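Succinate-semialdehyde dehydrogenase (Streptococcus pyogenes MGAS1882, PDB 4OGD) catalyses the oxidation of succinic semialdehyde to succinate with NADP+ as cofactor, as a member of the aldehyde dehydrogenase family. Local coordinates at residues A[33-38]-A[175-180]; A[43-48]-A[98-103]; A[50-55]-A[141-146]; A[122-127]-A[198-203]. All blocks are in the same frame, centred on the assembly; numbering follows the deposited sequence.

Contacts 3 and 4 are buried, contact 1 partly so, and contact 2 lies at the surface. Contact 4 joins two parallel strands of the Rossmann-type sheet by backbone hydrogen bonds and valine, leucine and isoleucine packing; the other three join helices to one another or to a turn beside that sheet. Contacts 2 and 3 share helix 45-61: its first turn meets the end of helix 78-103, and its middle meets helix 136-148, where contact is almost wholly apolar. Contact 1 sets helix 22-41 against the turn 177-180, mixing leucine packing with a salt bridge. Charge appears in contact 2 as paired acids beside a lysine. Contact 1 touches all the others; contacts 2 and 4 do not meet.

Contact 1 of 4, residues A[33-38]-A[175-180]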
loop_
_atom_site.group_PDB
_atom_site.type_symbol
_atom_site.label_atom_id
_atom_site.label_comp_id
_atom_site.label_asym_id
_atom_site.label_seq_id
_atom_site.Cartn_x
_atom_site.Cartn_y
_atom_site.Cartn_z
ATOM N N HIS A 33 9.964 -16.095 11.829
ATOM C CA HIS A 33 10.502 -14.874 12.420
ATOM C C HIS A 33 12.004 -15.010 12.655
ATOM O O HIS A 33 12.780 -14.092 12.361
ATOM C CB HIS A 33 9.781 -14.546 13.730
ATOM C CG HIS A 33 10.332 -13.349 14.443
ATOM N ND1 HIS A 33 10.258 -12.072 13.928
ATOM C CD2 HIS A 33 10.971 -13.239 15.632
ATOM C CE1 HIS A 33 10.829 -11.228 14.768
ATOM N NE2 HIS A 33 11.273 -11.909 15.809
ATOM N N LEU A 34 12.417 -16.161 13.176
ATOM C CA LEU A 34 13.839 -16.382 13.422
ATOM C C LEU A 34 14.632 -16.376 12.117
ATOM O O LEU A 34 15.766 -15.899 12.075
ATOM C CB LEU A 34 14.065 -17.679 14.202
ATOM C CG LEU A 34 13.517 -17.675 15.635
ATOM C CD1 LEU A 34 13.754 -19.026 16.306
ATOM C CD2 LEU A 34 14.124 -16.558 16.467
ATOM N N LEU A 35 14.025 -16.886 11.048
ATOM C CA LEU A 35 14.685 -16.888 9.748
ATOM C C LEU A 35 14.807 -15.463 9.214
ATOM O O LEU A 35 15.844 -15.090 8.656
ATOM C CB LEU A 35 13.951 -17.808 8.758
ATOM C CG LEU A 35 14.583 -17.998 7.375
ATOM C CD1 LEU A 35 15.991 -18.573 7.502
ATOM C CD2 LEU A 35 13.727 -18.916 6.524
ATOM N N TYR A 36 13.756 -14.664 9.395
ATOM C CA TYR A 36 13.833 -13.247 9.053
ATOM C C TYR A 36 15.018 -12.593 9.771
ATOM O O TYR A 36 15.807 -11.871 9.156
ATOM C CB TYR A 36 12.527 -12.512 9.405
ATOM C CG TYR A 36 12.782 -11.050 9.648
ATOM C CD1 TYR A 36 12.993 -10.187 8.583
ATOM C CD2 TYR A 36 12.859 -10.540 10.941
ATOM C CE1 TYR A 36 13.260 -8.843 8.791
ATOM C CE2 TYR A 36 13.136 -9.195 11.160
ATOM C CZ TYR A 36 13.331 -8.356 10.077
ATOM O OH TYR A 36 13.607 -7.015 10.265
ATOM N N LYS A 37 15.140 -12.842 11.073
ATOM C CA LYS A 37 16.216 -12.241 11.861
ATOM C C LYS A 37 17.597 -12.734 11.418
ATOM O O LYS A 37 18.556 -11.957 11.363
ATOM C CB LYS A 37 16.019 -12.521 13.355
ATOM C CG LYS A 37 14.874 -11.758 14.003
ATOM C CD LYS A 37 15.193 -10.268 14.143
ATOM C CE LYS A 37 14.165 -9.558 15.012
ATOM N NZ LYS A 37 14.521 -8.107 15.243
ATOM N N LYS A 38 17.697 -14.025 11.116
ATOM C CA LYS A 38 18.944 -14.593 10.611
ATOM C C LYS A 38 19.395 -13.924 9.313
ATOM O O LYS A 38 20.568 -13.592 9.142
ATOM C CB LYS A 38 18.805 -16.111 10.419
ATOM C CG LYS A 38 19.985 -16.766 9.697
ATOM C CD LYS A 38 19.815 -18.271 9.634
ATOM C CE LYS A 38 20.942 -18.920 8.846
ATOM N NZ LYS A 38 20.839 -20.400 8.947
ATOM N N GLY A 175 16.710 -26.504 -1.669
ATOM C CA GLY A 175 17.765 -26.214 -0.714
ATOM C C GLY A 175 17.532 -25.006 0.178
ATOM O O GLY A 175 18.384 -24.663 0.991
ATOM N N ALA A 176 16.380 -24.360 0.028
ATOM C CA ALA A 176 16.054 -23.203 0.851
ATOM C C ALA A 176 15.857 -23.642 2.292
ATOM O O ALA A 176 15.371 -24.744 2.547
ATOM C CB ALA A 176 14.789 -22.517 0.325
ATOM N N GLU A 177 16.237 -22.784 3.237
ATOM C CA GLU A 177 16.090 -23.125 4.646
ATOM C C GLU A 177 14.616 -23.278 4.993
ATOM O O GLU A 177 13.772 -22.558 4.456
ATOM C CB GLU A 177 16.740 -22.068 5.541
ATOM C CG GLU A 177 16.632 -22.402 7.018
ATOM C CD GLU A 177 17.568 -21.602 7.896
ATOM O OE1 GLU A 177 18.543 -21.027 7.370
ATOM O OE2 GLU A 177 17.319 -21.569 9.122
ATOM N N ALA A 178 14.310 -24.245 5.851
ATOM C CA ALA A 178 12.959 -24.412 6.367
ATOM C C ALA A 178 12.440 -23.087 6.912
ATOM O O ALA A 178 13.113 -22.413 7.705
ATOM C CB ALA A 178 12.929 -25.484 7.450
ATOM N N GLY A 179 11.245 -22.713 6.470
ATOM C CA GLY A 179 10.665 -21.448 6.878
ATOM C C GLY A 179 10.651 -20.428 5.756
ATOM O O GLY A 179 9.958 -19.411 5.856
ATOM N N SER A 180 11.414 -20.673 4.689
ATOM C CA SER A 180 11.419 -19.749 3.548
ATOM C C SER A 180 9.993 -19.564 3.006
ATOM O O SER A 180 9.548 -18.442 2.731
ATOM C CB SER A 180 12.368 -20.233 2.444
ATOM O OG SER A 180 13.721 -20.182 2.882
#
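L35 on helix 22-41 comes within 6.7 Å of G179, CA to CA, where the helix passes a type II beta turn running from E177 to S180. The turn leads out of helix 161-173, closed by a Schellman motif at G175, into strand 181-183, an outer strand of the Rossmann-type sheet within this chain. G179, with its positive phi of 108°, holds the third position of the turn. With CG anti to the backbone N (chi1 -176°), L35 lays its two methyls against backbone and a carboxylate: CD2 lies 3.4 Å from S180 N, and CD1 is 3.4 Å from E177 CD as the two side chains run past one another, pointing opposite ways. Beside the leucine, K38, fully extended, meets E177 from the opposite direction. Its NZ makes a salt bridge of 2.9 Å with E177 OE1 on the syn side, 20° out of the carboxylate plane. F146 of helix 136-148 and W39 of helix 22-41 also touch S180, while K37 makes a salt bridge, and Y36 a hydrogen bond, to E408 of the second subunit. The turn is fastened internally at E177 O, which takes both S180 N and, at 2.9 Å on a lone pair in the carbonyl plane, S180 OG.

Contact 2 of 4, residues A[43-48]-A[98-103]; sequences DHLEER and KADEFL
L45 and L103 carry the tight half of this contact, reaching toward each other tip to tip between the first turn of helix 45-61 and the last part of helix 78-103. L103 CD1 sits 3.7 Å from L45 CD1 and equally 3.7 Å from L45 CD2, so that one methyl meets the fork of the other leucine. L45 gets there with CG anti to its own nitrogen (chi1 176°), and A99 CB adds a looser touch 4.4 Å from L45 CD1. I147 of helix 136-148 packs on both A99 and L103 and extends the apolar patch inward. L45 CA also lies over one face of the R48 guanidinium, which bonds to I147 O and makes a cation-pi contact with W39.

The solvent side is charged and loosely joined. E46 OE2 and D100 OD1 stand 4.0 Å apart with their carboxylate planes 52° apart, two like charges whose repulsion is probably eased by K49, which forms salt bridges to both. H44 takes the N-cap position, and its ND1 gives a short 2.7 Å bond to E47 OE1, in the ring plane but from above the carboxylate. D43 OD1 accepts L45 N at 3.1 Å, an Asx turn at the start of the helix. The arrangement is a helix start packed on the end of a neighbouring helix in the helical layer of the aldehyde dehydrogenase fold.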
loop_
_atom_site.group_PDB
_atom_site.type_symbol
_atom_site.label_atom_id
_atom_site.label_comp_id
_atom_site.label_asym_id
_atom_site.label_seq_id
_atom_site.Cartn_x
_atom_site.Cartn_y
_atom_site.Cartn_z
ATOM N N ASP A 43 24.538 -12.224 5.944
ATOM C CA ASP A 43 24.307 -12.074 4.507
ATOM C C ASP A 43 24.164 -13.433 3.827
ATOM O O ASP A 43 25.141 -14.158 3.651
ATOM C CB ASP A 43 25.450 -11.285 3.865
ATOM C CG ASP A 43 25.206 -10.975 2.396
ATOM O OD1 ASP A 43 24.189 -11.427 1.829
ATOM O OD2 ASP A 43 26.052 -10.277 1.801
ATOM N N HIS A 44 22.939 -13.758 3.430
ATOM C CA HIS A 44 22.647 -15.029 2.781
ATOM C C HIS A 44 22.026 -14.806 1.410
ATOM O O HIS A 44 21.427 -15.721 0.835
ATOM C CB HIS A 44 21.705 -15.866 3.650
ATOM C CG HIS A 44 22.329 -16.351 4.921
ATOM N ND1 HIS A 44 23.030 -17.536 5.002
ATOM C CD2 HIS A 44 22.371 -15.803 6.159
ATOM C CE1 HIS A 44 23.468 -17.702 6.237
ATOM N NE2 HIS A 44 23.086 -16.664 6.958
ATOM N N LEU A 45 22.174 -13.594 0.880
ATOM C CA LEU A 45 21.582 -13.255 -0.414
ATOM C C LEU A 45 22.013 -14.177 -1.555
ATOM O O LEU A 45 21.167 -14.662 -2.311
ATOM C CB LEU A 45 21.875 -11.801 -0.789
ATOM C CG LEU A 45 21.376 -11.371 -2.175
ATOM C CD1 LEU A 45 19.856 -11.530 -2.299
ATOM C CD2 LEU A 45 21.786 -9.940 -2.461
ATOM N N GLU A 46 23.315 -14.421 -1.692
ATOM C CA GLU A 46 23.785 -15.295 -2.772
ATOM C C GLU A 46 23.204 -16.710 -2.667
ATOM O O GLU A 46 22.869 -17.321 -3.684
ATOM C CB GLU A 46 25.319 -15.331 -2.827
ATOM C CG GLU A 46 25.943 -14.021 -3.306
ATOM C CD GLU A 46 25.474 -13.620 -4.698
ATOM O OE1 GLU A 46 25.294 -14.514 -5.550
ATOM O OE2 GLU A 46 25.295 -12.410 -4.945
ATOM N N GLU A 47 23.072 -17.226 -1.446
ATOM C CA GLU A 47 22.435 -18.519 -1.249
ATOM C C GLU A 47 20.985 -18.489 -1.722
ATOM O O GLU A 47 20.532 -19.402 -2.412
ATOM C CB GLU A 47 22.481 -18.930 0.219
ATOM C CG GLU A 47 23.856 -19.302 0.720
ATOM C CD GLU A 47 23.854 -19.599 2.202
ATOM O OE1 GLU A 47 22.916 -19.155 2.903
ATOM O OE2 GLU A 47 24.781 -20.285 2.670
ATOM N N ARG A 48 20.254 -17.445 -1.352
ATOM C CA ARG A 48 18.855 -17.367 -1.766
ATOM C C ARG A 48 18.737 -17.224 -3.282
ATOM O O ARG A 48 17.840 -17.803 -3.888
ATOM C CB ARG A 48 18.096 -16.251 -1.033
ATOM C CG ARG A 48 17.973 -16.499 0.460
ATOM C CD ARG A 48 16.932 -15.586 1.134
ATOM N NE ARG A 48 17.152 -14.176 0.840
ATOM C CZ ARG A 48 17.987 -13.397 1.522
ATOM N NH1 ARG A 48 18.693 -13.899 2.538
ATOM N NH2 ARG A 48 18.131 -12.124 1.180
ATOM N N LYS A 98 17.710 -10.449 -11.158
ATOM C CA LYS A 98 17.567 -9.018 -10.924
ATOM C C LYS A 98 17.883 -8.613 -9.491
ATOM O O LYS A 98 17.873 -7.429 -9.173
ATOM C CB LYS A 98 16.145 -8.567 -11.261
ATOM C CG LYS A 98 15.798 -8.573 -12.741
ATOM C CD LYS A 98 16.523 -7.459 -13.477
ATOM C CE LYS A 98 16.240 -7.527 -14.968
ATOM N NZ LYS A 98 16.919 -6.426 -15.718
ATOM N N ALA A 99 18.171 -9.596 -8.638
ATOM C CA ALA A 99 18.341 -9.355 -7.208
ATOM C C ALA A 99 19.285 -8.196 -6.884
ATOM O O ALA A 99 18.912 -7.270 -6.161
ATOM C CB ALA A 99 18.793 -10.627 -6.510
ATOM N N ASP A 100 20.505 -8.235 -7.416
ATOM C CA ASP A 100 21.490 -7.206 -7.082
ATOM C C ASP A 100 21.034 -5.808 -7.496
ATOM O O ASP A 100 21.159 -4.852 -6.725
ATOM C CB ASP A 100 22.854 -7.521 -7.705
ATOM C CG ASP A 100 23.469 -8.791 -7.159
ATOM O OD1 ASP A 100 23.113 -9.202 -6.036
ATOM O OD2 ASP A 100 24.320 -9.382 -7.861
ATOM N N GLU A 101 20.501 -5.694 -8.707
ATOM C CA GLU A 101 20.015 -4.416 -9.212
ATOM C C GLU A 101 18.838 -3.895 -8.382
ATOM O O GLU A 101 18.751 -2.703 -8.065
ATOM C CB GLU A 101 19.585 -4.554 -10.676
ATOM C CG GLU A 101 18.945 -3.280 -11.227
ATOM C CD GLU A 101 18.364 -3.459 -12.616
ATOM O OE1 GLU A 101 18.816 -4.369 -13.340
ATOM O OE2 GLU A 101 17.447 -2.694 -12.977
ATOM N N PHE A 102 17.928 -4.796 -8.037
ATOM C CA PHE A 102 16.710 -4.403 -7.330
ATOM C C PHE A 102 16.964 -4.075 -5.859
ATOM O O PHE A 102 16.168 -3.373 -5.234
ATOM C CB PHE A 102 15.645 -5.495 -7.442
ATOM C CG PHE A 102 14.993 -5.587 -8.799
ATOM C CD1 PHE A 102 15.369 -4.742 -9.845
ATOM C CD2 PHE A 102 13.988 -6.518 -9.020
ATOM C CE1 PHE A 102 14.756 -4.836 -11.086
ATOM C CE2 PHE A 102 13.363 -6.614 -10.256
ATOM C CZ PHE A 102 13.750 -5.770 -11.291
ATOM N N LEU A 103 18.062 -4.591 -5.308
ATOM C CA LEU A 103 18.399 -4.371 -3.896
ATOM C C LEU A 103 19.415 -3.253 -3.673
ATOM O O LEU A 103 19.724 -2.907 -2.530
ATOM C CB LEU A 103 18.935 -5.665 -3.285
ATOM C CG LEU A 103 17.892 -6.724 -2.948
ATOM C CD1 LEU A 103 18.548 -8.061 -2.645
ATOM C CD2 LEU A 103 17.072 -6.247 -1.755
#

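Contact 3 of 4, residues A[50-55]-A[141-146]; sequences AQLHQV and VFAPNF
L52 lies at the middle of the contact, wedged among A143, F142 and F146 where helix 45-61 runs nearly antiparallel (163°) to helix 136-148, the helix that follows strand 124-128 in the Rossmann-type domain. The short segments' axes pass 10.9 Å apart. Each part of L52 has its own neighbour: CD2 is 4.0 Å from A143 CB, CD1 is 4.0 Å from F142 CE2, and CB is 4.1 Å from F146 CD2. A chi1 of -170°, anti to the backbone N, carries the fork of L52 across to the other helix. One residue back, Q51 crosses F146 at about a right angle and sets its OE1 3.3 Å from CZ, in the ring plane at the hydrogen-bearing edge, probably a favourable approach electrostatically.

The two phenylalanines pack on each other: F142 CZ lies 3.6 Å above one face of the F146 ring, toward its rim. Further out, A92 and Y95 of helix 78-103 touch L52 and A143 respectively, and M152 of the next strand touches F142. R48 sends a weak hydrogen bond to F146 O. On the far side of helix 136-148, N145 N and N145 ND2 reach V141 O from opposite faces of its carbonyl plane, with N145 ND2 2.9 Å from V141 O.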
loop_
_atom_site.group_PDB
_atom_site.type_symbol
_atom_site.label_atom_id
_atom_site.label_comp_id
_atom_site.label_asym_id
_atom_site.label_seq_id
_atom_site.Cartn_x
_atom_site.Cartn_y
_atom_site.Cartn_z
ATOM N N ALA A 50 20.793 -18.484 -5.510
ATOM C CA ALA A 50 21.064 -19.810 -6.052
ATOM C C ALA A 50 19.893 -20.753 -5.805
ATOM O O ALA A 50 19.547 -21.565 -6.665
ATOM C CB ALA A 50 22.337 -20.382 -5.441
ATOM N N GLN A 51 19.304 -20.666 -4.620
ATOM C CA GLN A 51 18.170 -21.517 -4.281
ATOM C C GLN A 51 16.955 -21.217 -5.156
ATOM O O GLN A 51 16.241 -22.130 -5.562
ATOM C CB GLN A 51 17.832 -21.374 -2.793
ATOM C CG GLN A 51 18.873 -22.028 -1.877
ATOM C CD GLN A 51 18.921 -21.405 -0.503
ATOM O OE1 GLN A 51 18.054 -20.614 -0.141
ATOM N NE2 GLN A 51 19.947 -21.752 0.277
ATOM N N LEU A 52 16.724 -19.943 -5.458
ATOM C CA LEU A 52 15.614 -19.574 -6.339
ATOM C C LEU A 52 15.837 -20.047 -7.782
ATOM O O LEU A 52 14.912 -20.508 -8.444
ATOM C CB LEU A 52 15.348 -18.061 -6.280
ATOM C CG LEU A 52 14.070 -17.571 -6.959
ATOM C CD1 LEU A 52 12.836 -18.294 -6.418
ATOM C CD2 LEU A 52 13.934 -16.059 -6.787
ATOM N N HIS A 53 17.066 -19.943 -8.268
ATOM C CA HIS A 53 17.398 -20.569 -9.539
ATOM C C HIS A 53 17.146 -22.081 -9.502
ATOM O O HIS A 53 16.709 -22.657 -10.496
ATOM C CB HIS A 53 18.847 -20.270 -9.924
ATOM C CG HIS A 53 19.054 -18.906 -10.504
ATOM N ND1 HIS A 53 18.327 -18.437 -11.576
ATOM C CD2 HIS A 53 19.921 -17.917 -10.177
ATOM C CE1 HIS A 53 18.736 -17.219 -11.886
ATOM N NE2 HIS A 53 19.703 -16.880 -11.051
ATOM N N GLN A 54 17.410 -22.722 -8.360
ATOM C CA GLN A 54 17.229 -24.170 -8.248
ATOM C C GLN A 54 15.745 -24.519 -8.223
ATOM O O GLN A 54 15.329 -25.574 -8.724
ATOM C CB GLN A 54 17.968 -24.734 -7.019
ATOM C CG GLN A 54 17.939 -26.277 -6.899
ATOM C CD GLN A 54 18.574 -26.995 -8.100
ATOM O OE1 GLN A 54 19.358 -26.417 -8.843
ATOM N NE2 GLN A 54 18.227 -28.259 -8.280
ATOM N N VAL A 55 14.933 -23.625 -7.662
ATOM C CA VAL A 55 13.487 -23.806 -7.728
ATOM C C VAL A 55 13.053 -23.874 -9.190
ATOM O O VAL A 55 12.311 -24.774 -9.584
ATOM C CB VAL A 55 12.720 -22.682 -6.990
ATOM C CG1 VAL A 55 11.239 -22.742 -7.334
ATOM C CG2 VAL A 55 12.913 -22.805 -5.496
ATOM N N VAL A 141 4.603 -13.723 -5.729
ATOM C CA VAL A 141 4.948 -13.095 -4.457
ATOM C C VAL A 141 6.074 -13.795 -3.712
ATOM O O VAL A 141 6.840 -13.133 -3.012
ATOM C CB VAL A 141 3.720 -12.912 -3.533
ATOM C CG1 VAL A 141 2.749 -11.948 -4.164
ATOM C CG2 VAL A 141 3.036 -14.236 -3.255
ATOM N N PHE A 142 6.201 -15.117 -3.861
ATOM C CA PHE A 142 7.309 -15.802 -3.209
ATOM C C PHE A 142 8.666 -15.343 -3.753
ATOM O O PHE A 142 9.585 -15.071 -2.974
ATOM C CB PHE A 142 7.184 -17.326 -3.328
ATOM C CG PHE A 142 8.415 -18.051 -2.877
ATOM C CD1 PHE A 142 8.742 -18.103 -1.529
ATOM C CD2 PHE A 142 9.264 -18.645 -3.799
ATOM C CE1 PHE A 142 9.897 -18.754 -1.101
ATOM C CE2 PHE A 142 10.425 -19.288 -3.376
ATOM C CZ PHE A 142 10.732 -19.345 -2.036
ATOM N N ALA A 143 8.803 -15.276 -5.077
ATOM C CA ALA A 143 10.107 -14.952 -5.669
ATOM C C ALA A 143 10.690 -13.625 -5.156
ATOM O O ALA A 143 11.820 -13.604 -4.658
ATOM C CB ALA A 143 10.059 -14.990 -7.207
ATOM N N PRO A 144 9.925 -12.516 -5.248
ATOM C CA PRO A 144 10.536 -11.270 -4.760
ATOM C C PRO A 144 10.724 -11.216 -3.240
ATOM O O PRO A 144 11.732 -10.697 -2.762
ATOM C CB PRO A 144 9.547 -10.190 -5.222
ATOM C CG PRO A 144 8.237 -10.912 -5.339
ATOM C CD PRO A 144 8.603 -12.273 -5.861
ATOM N N ASN A 145 9.778 -11.742 -2.475
ATOM C CA ASN A 145 9.942 -11.722 -1.032
ATOM C C ASN A 145 11.093 -12.598 -0.541
ATOM O O ASN A 145 11.808 -12.231 0.390
ATOM C CB ASN A 145 8.622 -12.048 -0.323
ATOM C CG ASN A 145 7.656 -10.869 -0.353
ATOM O OD1 ASN A 145 7.878 -9.860 0.316
ATOM N ND2 ASN A 145 6.590 -10.987 -1.142
ATOM N N PHE A 146 11.280 -13.747 -1.179
ATOM C CA PHE A 146 12.382 -14.628 -0.825
ATOM C C PHE A 146 13.713 -13.922 -1.080
ATOM O O PHE A 146 14.628 -13.966 -0.245
ATOM C CB PHE A 146 12.277 -15.913 -1.639
ATOM C CG PHE A 146 13.364 -16.915 -1.356
ATOM C CD1 PHE A 146 13.540 -17.433 -0.079
ATOM C CD2 PHE A 146 14.185 -17.363 -2.383
ATOM C CE1 PHE A 146 14.534 -18.368 0.175
ATOM C CE2 PHE A 146 15.180 -18.298 -2.137
ATOM C CZ PHE A 146 15.354 -18.797 -0.856
#

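Contact 4 of 4, residues A[122-127]-A[198-203]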
loop_
_atom_site.group_PDB
_atom_site.type_symbol
_atom_site.label_atom_id
_atom_site.label_comp_id
_atom_site.label_asym_id
_atom_site.label_seq_id
_atom_site.Cartn_x
_atom_site.Cartn_y
_atom_site.Cartn_z
ATOM N N THR A 122 11.466 -6.818 5.962
ATOM C CA THR A 122 10.658 -6.361 7.082
ATOM C C THR A 122 10.211 -7.466 8.027
ATOM O O THR A 122 10.060 -7.224 9.223
ATOM C CB THR A 122 9.434 -5.567 6.597
ATOM O OG1 THR A 122 8.733 -6.318 5.595
ATOM C CG2 THR A 122 9.881 -4.248 5.994
ATOM N N GLY A 123 10.007 -8.675 7.514
ATOM C CA GLY A 123 9.527 -9.753 8.362
ATOM C C GLY A 123 8.777 -10.851 7.638
ATOM O O GLY A 123 9.044 -11.121 6.470
ATOM N N VAL A 124 7.839 -11.489 8.336
ATOM C CA VAL A 124 7.079 -12.604 7.765
ATOM C C VAL A 124 5.880 -12.065 6.990
ATOM O O VAL A 124 5.137 -11.211 7.483
ATOM C CB VAL A 124 6.601 -13.582 8.855
ATOM C CG1 VAL A 124 5.880 -14.783 8.231
ATOM C CG2 VAL A 124 7.785 -14.040 9.700
ATOM N N ILE A 125 5.708 -12.555 5.768
ATOM C CA ILE A 125 4.601 -12.122 4.919
ATOM C C ILE A 125 3.582 -13.249 4.789
ATOM O O ILE A 125 3.948 -14.385 4.480
ATOM C CB ILE A 125 5.105 -11.739 3.516
ATOM C CG1 ILE A 125 6.130 -10.606 3.607
ATOM C CG2 ILE A 125 3.943 -11.354 2.609
ATOM C CD1 ILE A 125 5.588 -9.352 4.258
ATOM N N LEU A 126 2.310 -12.942 5.045
ATOM C CA LEU A 126 1.225 -13.871 4.744
ATOM C C LEU A 126 0.744 -13.678 3.316
ATOM O O LEU A 126 0.313 -12.583 2.937
ATOM C CB LEU A 126 0.045 -13.672 5.702
ATOM C CG LEU A 126 -1.233 -14.411 5.303
ATOM C CD1 LEU A 126 -1.057 -15.928 5.331
ATOM C CD2 LEU A 126 -2.406 -13.999 6.189
ATOM N N ALA A 127 0.815 -14.747 2.531
ATOM C CA ALA A 127 0.265 -14.748 1.185
ATOM C C ALA A 127 -1.022 -15.555 1.187
ATOM O O ALA A 127 -1.054 -16.688 1.678
ATOM C CB ALA A 127 1.273 -15.335 0.192
ATOM N N LYS A 198 2.393 -10.194 15.682
ATOM C CA LYS A 198 3.374 -9.139 15.438
ATOM C C LYS A 198 4.572 -9.577 14.597
ATOM O O LYS A 198 5.320 -8.738 14.103
ATOM C CB LYS A 198 3.836 -8.495 16.750
ATOM C CG LYS A 198 4.628 -9.404 17.651
ATOM C CD LYS A 198 4.923 -8.682 18.949
ATOM C CE LYS A 198 5.937 -9.423 19.791
ATOM N NZ LYS A 198 6.308 -8.592 20.972
ATOM N N ARG A 199 4.755 -10.884 14.426
ATOM C CA ARG A 199 5.836 -11.380 13.581
ATOM C C ARG A 199 5.473 -11.238 12.109
ATOM O O ARG A 199 6.347 -11.226 11.244
ATOM C CB ARG A 199 6.160 -12.837 13.919
ATOM C CG ARG A 199 6.806 -12.999 15.290
ATOM C CD ARG A 199 6.778 -14.449 15.778
ATOM N NE ARG A 199 5.419 -14.899 16.069
ATOM C CZ ARG A 199 5.118 -15.991 16.769
ATOM N NH1 ARG A 199 6.086 -16.752 17.270
ATOM N NH2 ARG A 199 3.846 -16.320 16.976
ATOM N N VAL A 200 4.177 -11.116 11.839
ATOM C CA VAL A 200 3.676 -10.945 10.479
ATOM C C VAL A 200 3.552 -9.457 10.144
ATOM O O VAL A 200 2.940 -8.685 10.894
ATOM C CB VAL A 200 2.347 -11.699 10.292
ATOM C CG1 VAL A 200 1.743 -11.413 8.935
ATOM C CG2 VAL A 200 2.592 -13.204 10.484
ATOM N N VAL A 201 4.160 -9.049 9.032
ATOM C CA VAL A 201 4.335 -7.625 8.752
ATOM C C VAL A 201 3.688 -7.155 7.457
ATOM O O VAL A 201 3.863 -6.006 7.043
ATOM C CB VAL A 201 5.833 -7.250 8.715
ATOM C CG1 VAL A 201 6.507 -7.652 10.027
ATOM C CG2 VAL A 201 6.529 -7.909 7.524
ATOM N N GLY A 202 2.941 -8.038 6.812
ATOM C CA GLY A 202 2.320 -7.693 5.550
ATOM C C GLY A 202 1.470 -8.840 5.068
ATOM O O GLY A 202 1.731 -10.002 5.391
ATOM N N VAL A 203 0.440 -8.511 4.301
ATOM C CA VAL A 203 -0.418 -9.531 3.712
ATOM C C VAL A 203 -0.608 -9.230 2.230
ATOM O O VAL A 203 -1.032 -8.138 1.860
ATOM C CB VAL A 203 -1.803 -9.590 4.393
ATOM C CG1 VAL A 203 -2.607 -10.737 3.821
ATOM C CG2 VAL A 203 -1.662 -9.739 5.915
HETATM O O HOH W 1 6.090 -4.806 5.539
#
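V124 and V200 open a run of parallel pairing between strands 124-128 and 200-206, whose segment axes approach to 4.8 Å and cross at -34°. Three backbone hydrogen bonds bind them. V124 N donates to R199 O over 3.3 Å, V201 N donates to V124 O at 2.8 Å and nearly straight (168°), and L126 N reaches G202 O at 3.0 Å. Because V124 pairs with V200 but L126 with V203, V201 and G202 together stand opposite I125. This extra residue makes a beta bulge, with psi of V201 at only 7°.

CA-H...O contacts fill in between these bonds; the shortest runs from V203 CA to L126 O, 3.2 Å.

Apolar packing falls into two groups. V124, L126, V200 and V203 share one face of the sheet, where L126 and V203 lie side by side, and helices 22-41 and 188-196 cover it. V201, at the bulge, packs its CG2 3.7 Å from I125 CD1, crossing that side chain at about a right angle, and also presses against T122 OG1.

Polar links beyond the backbone are few. A water donates both to T122 OG1 and, at 2.9 Å, to V201 O, while OG1 also bonds to F446 O. R199 turns outward to salt bridges with D197 and E30.

Flanked by strands 152-155 and 225-229, this pair is the centre of the 3-2-1-4-5 parallel order of a Rossmann fold, the cofactor-binding fold of aldehyde dehydrogenases.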